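Local coordinates for protein alpha-1,2-mannosidase (Bacteroides thetaiotaomicron, PDB 2WW2) that acts as a calcium-dependent, inverting alpha-mannosidase of glycoside hydrolase family 92 in a human gut symbiont, at residues 383-386 / 387-391. Numbering follows the deposited sequence.
Sequences NSVS and LLVDA
V385 and V389 run alongside each other, one turn apart, near the start of the buried alpha-helix 383-393 in the GH92 catalytic domain. From CB of V389, which rests 3.5 Å from V385 O, the side chain forks. CG1 stands anti to the backbone N (chi1 173°), which leaves CG2 beside that N and turned back along the helix. There CG2 comes within 3.3 Å of V385 O and meets V385 CG1 at 4.0 Å, a methyl-to-methyl contact. V389 N donates to the same oxygen, V385 O, at 2.9 Å, the i to i+4 helix bond, nearly in line with the C=O, while CB and CG2 of V389 lie against that oxygen. M408 of helix 401-413 meets V385, L388 and V389, helix 444-465 adds C457 and I458 against V385 and F461 against V389, and on helix 347-364 I357 meets L387 while T354 and I358 meet L388.

L387 CD1 reaches back to 3.5 Å from N383 O, the acceptor for the backbone N-H of L387. Buried polar ends find partners outside the helix turn: S384 OG hydrogen-bonds to E369 OE2 and S386 OG to Y453 OH. D390 divides its carboxylate, OD1 accepting from G648 N and OD2 in a salt bridge with K394 NZ, while its backbone N donates to S386 O at 2.8 Å, tilted 19° from the carbonyl plane.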
ATOM      1  N   ASN A 383      30.633  14.568   5.902  1.00  9.17           N
ATOM      2  CA  ASN A 383      30.506  14.295   7.315  1.00  9.12           C
ATOM      3  C   ASN A 383      31.817  13.975   8.037  1.00  9.22           C
ATOM      4  O   ASN A 383      31.851  13.896   9.272  1.00  9.48           O
ATOM      5  CB  ASN A 383      29.411  13.254   7.549  1.00  9.56           C
ATOM      6  CG  ASN A 383      28.069  13.739   7.037  1.00  9.49           C
ATOM      7  OD1 ASN A 383      27.469  13.139   6.124  1.00 12.37           O
ATOM      8  ND2 ASN A 383      27.615  14.858   7.579  1.00  5.15           N
ATOM      9  N   SER A 384      32.898  13.827   7.276  1.00  8.50           N
ATOM     10  CA  SER A 384      34.226  13.862   7.867  1.00  8.46           C
ATOM     11  C   SER A 384      34.336  15.091   8.798  1.00  8.27           C
ATOM     12  O   SER A 384      34.949  15.042   9.878  1.00  7.39           O
ATOM     13  CB  SER A 384      35.289  13.970   6.774  1.00  7.79           C
ATOM     14  OG  SER A 384      35.013  15.077   5.912  1.00 10.14           O
ATOM     15  N   VAL A 385      33.771  16.204   8.343  1.00  8.08           N
ATOM     16  CA  VAL A 385      33.824  17.446   9.107  1.00  8.18           C
ATOM     17  C   VAL A 385      33.112  17.287  10.448  1.00  8.52           C
ATOM     18  O   VAL A 385      33.573  17.757  11.498  1.00  9.21           O
ATOM     19  CB  VAL A 385      33.178  18.581   8.291  1.00  8.23           C
ATOM     20  CG1 VAL A 385      33.060  19.830   9.127  1.00  9.45           C
ATOM     21  CG2 VAL A 385      34.020  18.825   7.002  1.00  7.97           C
ATOM     22  N   SER A 386      31.989  16.598  10.423  1.00  8.74           N
ATOM     23  CA  SER A 386      31.222  16.394  11.646  1.00  8.67           C
ATOM     24  C   SER A 386      32.032  15.642  12.710  1.00  8.79           C
ATOM     25  O   SER A 386      32.030  16.020  13.884  1.00  8.43           O
ATOM     26  CB  SER A 386      29.919  15.640  11.340  1.00  8.95           C
ATOM     27  OG  SER A 386      29.254  15.309  12.557  1.00 10.00           O
ATOM     28  N   LEU A 387      32.726  14.579  12.316  1.00  8.60           N
ATOM     29  CA  LEU A 387      33.551  13.838  13.284  1.00  8.36           C
ATOM     30  C   LEU A 387      34.588  14.742  13.939  1.00  8.28           C
ATOM     31  O   LEU A 387      34.797  14.703  15.149  1.00  7.72           O
ATOM     32  CB  LEU A 387      34.295  12.692  12.600  1.00  8.63           C
ATOM     33  CG  LEU A 387      33.563  11.345  12.575  1.00  8.99           C
ATOM     34  CD1 LEU A 387      32.286  11.446  11.722  1.00  5.53           C
ATOM     35  CD2 LEU A 387      34.523  10.277  12.015  1.00 11.06           C
ATOM     36  N   LEU A 388      35.249  15.555  13.130  1.00  7.44           N
ATOM     37  CA  LEU A 388      36.246  16.464  13.675  1.00  7.47           C
ATOM     38  C   LEU A 388      35.620  17.506  14.608  1.00  7.27           C
ATOM     39  O   LEU A 388      36.125  17.773  15.699  1.00  6.58           O
ATOM     40  CB  LEU A 388      37.018  17.164  12.541  1.00  7.38           C
ATOM     41  CG  LEU A 388      37.891  16.298  11.611  1.00  7.74           C
ATOM     42  CD1 LEU A 388      38.573  17.179  10.535  1.00  6.78           C
ATOM     43  CD2 LEU A 388      38.949  15.589  12.432  1.00  9.19           C
ATOM     44  N   VAL A 389      34.531  18.123  14.166  1.00  7.54           N
ATOM     45  CA  VAL A 389      33.968  19.252  14.935  1.00  7.11           C
ATOM     46  C   VAL A 389      33.211  18.773  16.182  1.00  7.46           C
ATOM     47  O   VAL A 389      33.312  19.369  17.268  1.00  6.79           O
ATOM     48  CB  VAL A 389      33.064  20.113  14.050  1.00  7.33           C
ATOM     49  CG1 VAL A 389      32.354  21.180  14.902  1.00  6.79           C
ATOM     50  CG2 VAL A 389      33.918  20.757  12.924  1.00  4.77           C
ATOM     51  N   ASP A 390      32.460  17.688  16.038  1.00  7.22           N
ATOM     52  CA  ASP A 390      31.757  17.144  17.196  1.00  7.57           C
ATOM     53  C   ASP A 390      32.769  16.835  18.304  1.00  8.24           C
ATOM     54  O   ASP A 390      32.547  17.176  19.492  1.00  8.01           O
ATOM     55  CB  ASP A 390      30.943  15.894  16.830  1.00  8.03           C
ATOM     56  CG  ASP A 390      30.110  15.385  18.000  1.00  9.37           C
ATOM     57  OD1 ASP A 390      29.236  16.150  18.487  1.00 10.16           O
ATOM     58  OD2 ASP A 390      30.334  14.231  18.445  1.00 10.32           O
ATOM     59  N   ALA A 391      33.886  16.204  17.926  1.00  7.71           N
ATOM     60  CA  ALA A 391      34.928  15.864  18.903  1.00  7.71           C
ATOM     61  C   ALA A 391      35.522  17.127  19.496  1.00  7.73           C
ATOM     62  O   ALA A 391      35.660  17.247  20.713  1.00  7.91           O
ATOM     63  CB  ALA A 391      36.019  15.017  18.261  1.00  7.35           C
TER